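Killer cell lectin-like receptor 3 (Mus musculus, PDB 3C8J) serves as a receptor on natural killer cells for class I MHC, working as a disulfide-linked homodimer with C-type lectin-like extracellular domains. Local coordinates at residues I115-D120 / W151-P156; I138-D143 / G172-S177; Y92-N97 / K125-H130. The protein carries 4 engineered substitutions. All blocks are in the same frame, centred on the assembly; numbering follows the deposited sequence.

Contact 1 (I115-D120 / W151-P156); sequences ILKIED and WIDNGP
Lys117 and Trp151 mark the closest backbone approach here, their CA atoms 6.4 Å apart, where the extended loop 115-120 passes the end of strand 148-151 in the C-type lectin fold. From Trp151 the chain folds into a type I beta turn ending at Asn154, closed by a bond from Asn154 N to Trp151 O. At the apolar end of the contact, Ile115 CG2 packs on Ile152 CD1 at 3.6 Å, while the CG2 branch of Ile152 lies against Ile115 O. The indole of Trp151 fills the middle: Ile118 O sits over one face, toward the rim, and Leu116 O approaches the edge in the ring plane, while NE1 is hydrogen-bonded to Asp160. The polar part of the contact centres on Lys117. Its chain starts with CG anti to the backbone N (chi1 155°) and bends at chi2, which carries it past Trp151 CB, so that the Lys117 and Asp153 side chains cross at about a right angle. The ammonium NZ of Lys117 then forms a salt bridge with Asp153 OD1 at 3.0 Å and donates to Pro156 O, 2.6 Å away, from above that carbonyl's plane. Asp153 OD1 receives the lysine on its syn lone pair and also accepts from Gly155 N at 2.7 Å, closing an Asx turn, with that N-H arriving from above the carboxylate plane.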
loop_
_atom_site.group_PDB
_atom_site.type_symbol
_atom_site.label_atom_id
_atom_site.label_comp_id
_atom_site.label_asym_id
_atom_site.label_seq_id
_atom_site.Cartn_x
_atom_site.Cartn_y
_atom_site.Cartn_z
ATOM N N ILE A 115 5.720 -15.718 6.998
ATOM C CA ILE A 115 6.770 -15.444 6.013
ATOM C C ILE A 115 6.166 -15.331 4.612
ATOM O O ILE A 115 5.226 -16.044 4.275
ATOM C CB ILE A 115 7.945 -16.472 6.144
ATOM C CG1 ILE A 115 9.133 -16.137 5.237
ATOM C CG2 ILE A 115 7.470 -17.931 5.972
ATOM C CD1 ILE A 115 10.317 -17.124 5.392
ATOM N N LEU A 116 6.698 -14.423 3.803
ATOM C CA LEU A 116 6.042 -14.015 2.560
ATOM C C LEU A 116 5.731 -15.099 1.548
ATOM O O LEU A 116 6.583 -15.905 1.180
ATOM C CB LEU A 116 6.820 -12.901 1.876
ATOM C CG LEU A 116 6.183 -12.313 0.617
ATOM C CD1 LEU A 116 4.898 -11.573 0.917
ATOM C CD2 LEU A 116 7.160 -11.439 -0.105
ATOM N N LYS A 117 4.479 -15.084 1.102
ATOM C CA LYS A 117 4.070 -15.761 -0.111
ATOM C C LYS A 117 3.841 -14.714 -1.203
ATOM O O LYS A 117 3.165 -13.716 -0.984
ATOM C CB LYS A 117 2.817 -16.603 0.157
ATOM C CG LYS A 117 1.952 -16.887 -1.058
ATOM C CD LYS A 117 1.685 -18.380 -1.220
ATOM C CE LYS A 117 0.469 -18.588 -2.065
ATOM N NZ LYS A 117 0.429 -19.961 -2.588
ATOM N N ILE A 118 4.439 -14.931 -2.369
ATOM C CA ILE A 118 4.287 -14.005 -3.496
ATOM C C ILE A 118 3.317 -14.622 -4.491
ATOM O O ILE A 118 3.505 -15.760 -4.887
ATOM C CB ILE A 118 5.634 -13.672 -4.188
ATOM C CG1 ILE A 118 6.608 -13.043 -3.179
ATOM C CG2 ILE A 118 5.401 -12.700 -5.317
ATOM C CD1 ILE A 118 7.958 -12.578 -3.758
ATOM N N GLU A 119 2.282 -13.867 -4.865
ATOM C CA GLU A 119 1.205 -14.383 -5.713
ATOM C C GLU A 119 1.516 -14.321 -7.196
ATOM O O GLU A 119 1.275 -15.283 -7.925
ATOM C CB GLU A 119 -0.130 -13.682 -5.437
ATOM C CG GLU A 119 -0.648 -13.842 -4.020
ATOM C CD GLU A 119 -1.016 -15.280 -3.646
ATOM O OE1 GLU A 119 -0.897 -16.208 -4.502
ATOM O OE2 GLU A 119 -1.433 -15.482 -2.475
ATOM N N ASP A 120 2.042 -13.185 -7.638
ATOM C CA ASP A 120 2.331 -12.981 -9.050
ATOM C C ASP A 120 3.535 -12.074 -9.302
ATOM O O ASP A 120 4.131 -11.538 -8.347
ATOM C CB ASP A 120 1.082 -12.494 -9.804
ATOM C CG ASP A 120 0.402 -11.332 -9.133
ATOM O OD1 ASP A 120 0.953 -10.744 -8.190
ATOM O OD2 ASP A 120 -0.706 -10.986 -9.573
ATOM N N TRP A 151 5.614 -23.298 -0.916
ATOM C CA TRP A 151 5.278 -22.057 -0.245
ATOM C C TRP A 151 4.882 -22.293 1.205
ATOM O O TRP A 151 4.553 -23.412 1.602
ATOM C CB TRP A 151 4.174 -21.317 -1.002
ATOM C CG TRP A 151 4.688 -20.829 -2.311
ATOM C CD1 TRP A 151 4.534 -21.426 -3.512
ATOM C CD2 TRP A 151 5.496 -19.670 -2.537
ATOM N NE1 TRP A 151 5.174 -20.713 -4.476
ATOM C CE2 TRP A 151 5.777 -19.626 -3.905
ATOM C CE3 TRP A 151 5.994 -18.656 -1.712
ATOM C CZ2 TRP A 151 6.538 -18.614 -4.480
ATOM C CZ3 TRP A 151 6.750 -17.646 -2.281
ATOM C CH2 TRP A 151 7.020 -17.636 -3.651
ATOM N N ILE A 152 4.934 -21.230 1.998
ATOM C CA ILE A 152 4.570 -21.311 3.397
ATOM C C ILE A 152 3.171 -21.917 3.612
ATOM O O ILE A 152 2.966 -22.681 4.552
ATOM C CB ILE A 152 4.677 -19.928 4.075
ATOM C CG1 ILE A 152 4.320 -20.040 5.566
ATOM C CG2 ILE A 152 3.839 -18.869 3.324
ATOM C CD1 ILE A 152 5.323 -20.822 6.380
ATOM N N ASP A 153 2.231 -21.570 2.729
ATOM C CA ASP A 153 0.833 -21.992 2.857
ATOM C C ASP A 153 0.463 -23.281 2.107
ATOM O O ASP A 153 -0.676 -23.730 2.199
ATOM C CB ASP A 153 -0.128 -20.841 2.483
ATOM C CG ASP A 153 -0.193 -20.563 0.972
ATOM O OD1 ASP A 153 0.479 -21.247 0.171
ATOM O OD2 ASP A 153 -0.933 -19.627 0.583
ATOM N N ASN A 154 1.425 -23.856 1.376
ATOM C CA ASN A 154 1.231 -25.070 0.544
ATOM C C ASN A 154 0.308 -24.887 -0.650
ATOM O O ASN A 154 -0.130 -25.863 -1.264
ATOM C CB ASN A 154 0.770 -26.261 1.385
ATOM C CG ASN A 154 1.824 -26.711 2.358
ATOM O OD1 ASN A 154 1.779 -26.366 3.537
ATOM N ND2 ASN A 154 2.802 -27.463 1.866
ATOM N N GLY A 155 0.020 -23.629 -0.973
ATOM C CA GLY A 155 -0.805 -23.299 -2.119
ATOM C C GLY A 155 0.065 -23.068 -3.337
ATOM O O GLY A 155 1.279 -22.911 -3.208
ATOM N N PRO A 156 -0.548 -23.062 -4.534
ATOM C CA PRO A 156 0.204 -22.672 -5.714
ATOM C C PRO A 156 0.374 -21.149 -5.774
ATOM O O PRO A 156 -0.313 -20.405 -5.060
ATOM C CB PRO A 156 -0.672 -23.166 -6.867
ATOM C CG PRO A 156 -2.048 -23.100 -6.335
ATOM C CD PRO A 156 -1.946 -23.411 -4.861
#

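Contact 2 (I138-D143 / G172-S177); sequences IGLSYD and GCVFLS
An antiparallel strand pair of the C-type lectin-like domain joins 140-143 to 173-176, their axes 5.0 Å apart at closest and their directions at 166°. Ser141 and Cys173 form a non-hydrogen-bonded pair with CA atoms 4.4 Å apart. Tyr142 N donates to Gly172 O at 3.2 Å on one side of it, and beyond the corner at Gly139, Ile138 N donates to Val174 O at 3.0 Å. That corner is an inverse gamma turn centred on Gly139. Val174 is the side chain that bridges it. With CG1 anti to its backbone N (chi1 175°), the two methyls of Val174 part: CG1 meets Ile138 CD1 at 4.0 Å, and CG2 rests on Leu140 CD2 at 3.7 Å. Leu176 extends the apolar row, its CG lying 4.4 Å from Ile138 CG2. The other face of the sheet carries Ser141 and Cys173, where Ser141 CB packs against Cys173 SG at 4.0 Å; that sulfur is in a disulfide with Cys186, and Trp101 of helix 101-110 touches both side chains. The chemistry thus divides by face: Val174 and its aliphatic neighbours on one side, the disulfide and Trp101 on the other, and backbone bonds between them. A covalent link and a buried apolar seam consequently hold the same strand, which leads directly into residues 177-182, implicated in MHC class I binding.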
loop_
_atom_site.group_PDB
_atom_site.type_symbol
_atom_site.label_atom_id
_atom_site.label_comp_id
_atom_site.label_asym_id
_atom_site.label_seq_id
_atom_site.Cartn_x
_atom_site.Cartn_y
_atom_site.Cartn_z
ATOM N N ILE A 138 12.087 -15.367 1.786
ATOM C CA ILE A 138 10.646 -15.404 1.546
ATOM C C ILE A 138 10.158 -16.831 1.797
ATOM O O ILE A 138 10.974 -17.742 1.944
ATOM C CB ILE A 138 10.247 -14.869 0.146
ATOM C CG1 ILE A 138 10.823 -15.738 -0.972
ATOM C CG2 ILE A 138 10.703 -13.440 -0.025
ATOM C CD1 ILE A 138 10.321 -15.318 -2.354
ATOM N N GLY A 139 8.840 -17.021 1.883
ATOM C CA GLY A 139 8.273 -18.304 2.301
ATOM C C GLY A 139 8.226 -19.343 1.194
ATOM O O GLY A 139 7.164 -19.896 0.896
ATOM N N LEU A 140 9.371 -19.598 0.573
ATOM C CA LEU A 140 9.488 -20.657 -0.402
ATOM C C LEU A 140 10.713 -21.493 -0.071
ATOM O O LEU A 140 11.852 -21.010 -0.172
ATOM C CB LEU A 140 9.563 -20.100 -1.826
ATOM C CG LEU A 140 9.753 -21.115 -2.965
ATOM C CD1 LEU A 140 8.568 -22.021 -3.045
ATOM C CD2 LEU A 140 9.935 -20.390 -4.282
ATOM N N SER A 141 10.467 -22.741 0.331
ATOM C CA SER A 141 11.530 -23.645 0.767
ATOM C C SER A 141 11.394 -25.020 0.145
ATOM O O SER A 141 10.315 -25.398 -0.311
ATOM C CB SER A 141 11.515 -23.767 2.289
ATOM O OG SER A 141 10.252 -24.219 2.750
ATOM N N TYR A 142 12.497 -25.767 0.153
ATOM C CA TYR A 142 12.561 -27.141 -0.350
ATOM C C TYR A 142 12.022 -28.121 0.689
ATOM O O TYR A 142 12.486 -28.135 1.824
ATOM C CB TYR A 142 14.010 -27.491 -0.697
ATOM C CG TYR A 142 14.184 -28.770 -1.483
ATOM C CD1 TYR A 142 14.149 -28.763 -2.883
ATOM C CD2 TYR A 142 14.395 -29.987 -0.835
ATOM C CE1 TYR A 142 14.308 -29.931 -3.612
ATOM C CE2 TYR A 142 14.558 -31.174 -1.560
ATOM C CZ TYR A 142 14.516 -31.135 -2.948
ATOM O OH TYR A 142 14.672 -32.290 -3.673
ATOM N N ASP A 143 11.038 -28.928 0.299
ATOM C CA ASP A 143 10.481 -29.964 1.160
ATOM C C ASP A 143 11.381 -31.193 1.110
ATOM O O ASP A 143 11.421 -31.905 0.105
ATOM C CB ASP A 143 9.070 -30.335 0.691
ATOM C CG ASP A 143 8.319 -31.212 1.683
ATOM O OD1 ASP A 143 7.237 -30.780 2.120
ATOM O OD2 ASP A 143 8.790 -32.320 2.027
ATOM N N GLY A 172 17.887 -25.968 -0.624
ATOM C CA GLY A 172 17.868 -24.878 0.334
ATOM C C GLY A 172 16.578 -24.101 0.281
ATOM O O GLY A 172 15.504 -24.691 0.158
ATOM N N CYS A 173 16.699 -22.776 0.371
ATOM C CA CYS A 173 15.568 -21.865 0.480
ATOM C C CYS A 173 15.597 -20.762 -0.603
ATOM O O CYS A 173 16.440 -20.805 -1.506
ATOM C CB CYS A 173 15.559 -21.229 1.870
ATOM S SG CYS A 173 15.093 -22.334 3.196
ATOM N N VAL A 174 14.678 -19.793 -0.523
ATOM C CA VAL A 174 14.602 -18.736 -1.539
ATOM C C VAL A 174 14.596 -17.324 -0.943
ATOM O O VAL A 174 13.823 -17.018 -0.035
ATOM C CB VAL A 174 13.371 -18.908 -2.489
ATOM C CG1 VAL A 174 13.247 -17.732 -3.458
ATOM C CG2 VAL A 174 13.467 -20.186 -3.294
ATOM N N PHE A 175 15.441 -16.451 -1.470
ATOM C CA PHE A 175 15.416 -15.054 -1.050
ATOM C C PHE A 175 15.149 -14.166 -2.241
ATOM O O PHE A 175 15.309 -14.600 -3.376
ATOM C CB PHE A 175 16.725 -14.667 -0.361
ATOM C CG PHE A 175 17.929 -14.698 -1.258
ATOM C CD1 PHE A 175 18.451 -13.514 -1.775
ATOM C CD2 PHE A 175 18.550 -15.890 -1.577
ATOM C CE1 PHE A 175 19.569 -13.536 -2.607
ATOM C CE2 PHE A 175 19.648 -15.908 -2.397
ATOM C CZ PHE A 175 20.157 -14.727 -2.913
ATOM N N LEU A 176 14.705 -12.933 -1.998
ATOM C CA LEU A 176 14.725 -11.966 -3.082
ATOM C C LEU A 176 15.698 -10.805 -2.860
ATOM O O LEU A 176 16.091 -10.493 -1.718
ATOM C CB LEU A 176 13.320 -11.489 -3.486
ATOM C CG LEU A 176 12.514 -10.436 -2.725
ATOM C CD1 LEU A 176 13.267 -9.124 -2.573
ATOM C CD2 LEU A 176 11.166 -10.200 -3.410
ATOM N N SER A 177 16.098 -10.209 -3.978
ATOM C CA SER A 177 16.967 -9.053 -4.023
ATOM C C SER A 177 16.268 -8.120 -4.994
ATOM O O SER A 177 15.299 -8.522 -5.625
ATOM C CB SER A 177 18.377 -9.435 -4.523
ATOM O OG SER A 177 18.330 -10.138 -5.750
#

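Contact 3 (Y92-N97 / K125-H130); sequences YYFIMN and KFLQRH
Tyr92 and Phe94 both carry CG anti to the carbonyl carbon (chi1 -49° for Tyr92), which sends the two rings from one side of strand 92-96 toward helix 125-130, while on the helix Phe126 and His130 place CG anti to the backbone N and reach back. The side chains have a wide gap to span: the two axes come no closer than 12.4 Å and run at 41° to each other, so the nearest CA atoms, those of Tyr92 and Leu127, are still far apart and the interface consists of side chains alone. This is the packing of a helix onto the sheet of the C-type lectin-like domain. Leu127 forms the wedge between the two strand rings. Its CD2 methyl makes a CH-pi contact over the face of Tyr92, 4.1 Å from the ring centroid, and the same methyl touches the edge of Phe94, with Phe94 CZ at 4.0 Å. Tyr92 CE1 also meets Phe126 CE2 at 4.1 Å in an oblique approach. One turn along the helix from Phe126, His130 comes from the opposite direction to Phe94. Its NE2 lies over a face of the phenyl ring, and the centroids of this oblique aromatic pair are 4.7 Å apart with the planes at 37°. Tyr92 OH hydrogen-bonds to Glu123, earlier in helix 121-130, and His130 NE2 to the hydroxyl of Tyr83, whose ring also stacks on Phe94. The bond to Glu123 probably fixes where the end of the tyrosine sits, and that to Tyr83 the rotation of the imidazole. Between the segments themselves, cohesion rests on ring contacts and on the Leu127 CD2 methyl, with hydrogen bonding of Tyr92 OH and His130 NE2 left to Glu123 and Tyr83.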
loop_
_atom_site.group_PDB
_atom_site.type_symbol
_atom_site.label_atom_id
_atom_site.label_comp_id
_atom_site.label_asym_id
_atom_site.label_seq_id
_atom_site.Cartn_x
_atom_site.Cartn_y
_atom_site.Cartn_z
ATOM N N TYR A 92 2.944 -5.922 4.638
ATOM C CA TYR A 92 4.188 -6.623 4.841
ATOM C C TYR A 92 4.962 -6.075 6.039
ATOM O O TYR A 92 4.826 -4.900 6.400
ATOM C CB TYR A 92 5.088 -6.476 3.598
ATOM C CG TYR A 92 4.426 -6.762 2.282
ATOM C CD1 TYR A 92 3.747 -5.776 1.606
ATOM C CD2 TYR A 92 4.490 -8.044 1.704
ATOM C CE1 TYR A 92 3.132 -6.039 0.373
ATOM C CE2 TYR A 92 3.885 -8.322 0.468
ATOM C CZ TYR A 92 3.206 -7.311 -0.180
ATOM O OH TYR A 92 2.594 -7.568 -1.378
ATOM N N TYR A 93 5.794 -6.938 6.611
ATOM C CA TYR A 93 6.818 -6.586 7.578
ATOM C C TYR A 93 8.160 -6.838 6.917
ATOM O O TYR A 93 8.425 -7.949 6.417
ATOM C CB TYR A 93 6.756 -7.496 8.816
ATOM C CG TYR A 93 5.859 -7.040 9.930
ATOM C CD1 TYR A 93 4.677 -7.708 10.196
ATOM C CD2 TYR A 93 6.196 -5.961 10.735
ATOM C CE1 TYR A 93 3.847 -7.311 11.210
ATOM C CE2 TYR A 93 5.349 -5.546 11.765
ATOM C CZ TYR A 93 4.180 -6.235 11.986
ATOM O OH TYR A 93 3.322 -5.873 12.990
ATOM N N PHE A 94 9.028 -5.843 6.918
ATOM C CA PHE A 94 10.374 -6.104 6.448
ATOM C C PHE A 94 11.219 -6.114 7.694
ATOM O O PHE A 94 11.382 -5.084 8.347
ATOM C CB PHE A 94 10.832 -5.059 5.431
ATOM C CG PHE A 94 9.913 -4.927 4.241
ATOM C CD1 PHE A 94 8.779 -4.164 4.317
ATOM C CD2 PHE A 94 10.190 -5.574 3.044
ATOM C CE1 PHE A 94 7.922 -4.043 3.226
ATOM C CE2 PHE A 94 9.338 -5.448 1.938
ATOM C CZ PHE A 94 8.209 -4.695 2.042
ATOM N N ILE A 95 11.696 -7.301 8.058
ATOM C CA ILE A 95 12.502 -7.469 9.252
ATOM C C ILE A 95 13.975 -7.344 8.873
ATOM O O ILE A 95 14.529 -8.183 8.149
ATOM C CB ILE A 95 12.193 -8.802 9.961
ATOM C CG1 ILE A 95 10.686 -8.910 10.185
ATOM C CG2 ILE A 95 12.952 -8.896 11.290
ATOM C CD1 ILE A 95 10.278 -9.974 11.134
ATOM N N MET A 96 14.583 -6.276 9.379
ATOM C CA MET A 96 15.895 -5.806 8.952
ATOM C C MET A 96 17.051 -6.251 9.860
ATOM O O MET A 96 17.995 -5.495 10.096
ATOM C CB MET A 96 15.835 -4.278 8.814
ATOM C CG MET A 96 14.806 -3.806 7.780
ATOM S SD MET A 96 15.014 -4.402 6.073
ATOM C CE MET A 96 16.227 -3.266 5.369
ATOM N N ASN A 97 16.939 -7.476 10.390
ATOM C CA ASN A 97 18.042 -8.220 11.028
ATOM C C ASN A 97 18.281 -9.450 10.200
ATOM O O ASN A 97 17.327 -10.041 9.697
ATOM C CB ASN A 97 17.685 -8.742 12.423
ATOM C CG ASN A 97 17.040 -7.713 13.284
ATOM O OD1 ASN A 97 15.857 -7.404 13.115
ATOM N ND2 ASN A 97 17.799 -7.181 14.244
ATOM N N LYS A 125 7.742 -7.813 -8.523
ATOM C CA LYS A 125 8.350 -6.574 -8.991
ATOM C C LYS A 125 8.068 -5.417 -8.054
ATOM O O LYS A 125 8.967 -4.615 -7.791
ATOM C CB LYS A 125 7.898 -6.240 -10.407
ATOM C CG LYS A 125 8.395 -7.263 -11.418
ATOM C CD LYS A 125 8.450 -6.718 -12.828
ATOM C CE LYS A 125 8.524 -7.854 -13.821
ATOM N NZ LYS A 125 8.093 -7.397 -15.161
ATOM N N PHE A 126 6.866 -5.332 -7.495
ATOM C CA PHE A 126 6.656 -4.274 -6.533
ATOM C C PHE A 126 7.650 -4.401 -5.377
ATOM O O PHE A 126 8.241 -3.418 -4.946
ATOM C CB PHE A 126 5.245 -4.267 -5.972
ATOM C CG PHE A 126 5.155 -3.558 -4.657
ATOM C CD1 PHE A 126 5.178 -2.179 -4.601
ATOM C CD2 PHE A 126 5.091 -4.269 -3.473
ATOM C CE1 PHE A 126 5.128 -1.509 -3.390
ATOM C CE2 PHE A 126 5.031 -3.597 -2.246
ATOM C CZ PHE A 126 5.062 -2.224 -2.206
ATOM N N LEU A 127 7.818 -5.604 -4.860
ATOM C CA LEU A 127 8.729 -5.814 -3.733
ATOM C C LEU A 127 10.163 -5.426 -4.069
ATOM O O LEU A 127 10.808 -4.712 -3.288
ATOM C CB LEU A 127 8.664 -7.245 -3.264
ATOM C CG LEU A 127 7.338 -7.557 -2.579
ATOM C CD1 LEU A 127 7.166 -9.042 -2.445
ATOM C CD2 LEU A 127 7.248 -6.845 -1.207
ATOM N N GLN A 128 10.628 -5.813 -5.254
ATOM C CA GLN A 128 12.000 -5.529 -5.644
ATOM C C GLN A 128 12.264 -4.037 -5.868
ATOM O O GLN A 128 13.338 -3.515 -5.514
ATOM C CB GLN A 128 12.383 -6.339 -6.858
ATOM C CG GLN A 128 12.279 -7.815 -6.629
ATOM C CD GLN A 128 12.512 -8.622 -7.883
ATOM O OE1 GLN A 128 11.945 -8.355 -8.939
ATOM N NE2 GLN A 128 13.356 -9.625 -7.770
ATOM N N ARG A 129 11.287 -3.338 -6.444
ATOM C CA ARG A 129 11.374 -1.893 -6.526
ATOM C C ARG A 129 11.390 -1.288 -5.119
ATOM O O ARG A 129 12.003 -0.268 -4.897
ATOM C CB ARG A 129 10.199 -1.328 -7.321
ATOM C CG ARG A 129 10.273 -1.540 -8.820
ATOM C CD ARG A 129 9.079 -0.859 -9.538
ATOM N NE ARG A 129 7.984 -1.784 -9.915
ATOM C CZ ARG A 129 6.765 -1.739 -9.376
ATOM N NH1 ARG A 129 6.477 -0.833 -8.454
ATOM N NH2 ARG A 129 5.824 -2.578 -9.754
ATOM N N HIS A 130 10.699 -1.920 -4.167
ATOM C CA HIS A 130 10.477 -1.313 -2.857
ATOM C C HIS A 130 11.683 -1.473 -1.926
ATOM O O HIS A 130 12.181 -0.540 -1.299
ATOM C CB HIS A 130 9.282 -1.967 -2.194
ATOM C CG HIS A 130 9.105 -1.541 -0.781
ATOM N ND1 HIS A 130 8.621 -0.294 -0.444
ATOM C CD2 HIS A 130 9.427 -2.153 0.382
ATOM C CE1 HIS A 130 8.613 -0.170 0.872
ATOM N NE2 HIS A 130 9.112 -1.284 1.395
#

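The three contacts meet in the apolar interior through Leu116, Leu127 and Leu176. The loop 115-120 of contact 1 is the hub: Leu116 O lies 2.6 Å from Gly139 N of contact 2, a probable hydrogen bond at the corner of that strand, while Leu116 CD1 packs 3.4 Å from Tyr92 CE2 of contact 3. Contacts 1 and 2 are nearest, their centres about 10 Å apart; contact 3 is about 15 Å from either, and it and contact 1 lie on opposite sides of the chain's centre. Contact 2 meets contact 3 where Leu176 CD2 approaches Leu127 CB at 3.9 Å. Their segments 172-177 and 92-97 end at Ser177 and Asn97, where two regions implicated in MHC class I binding begin.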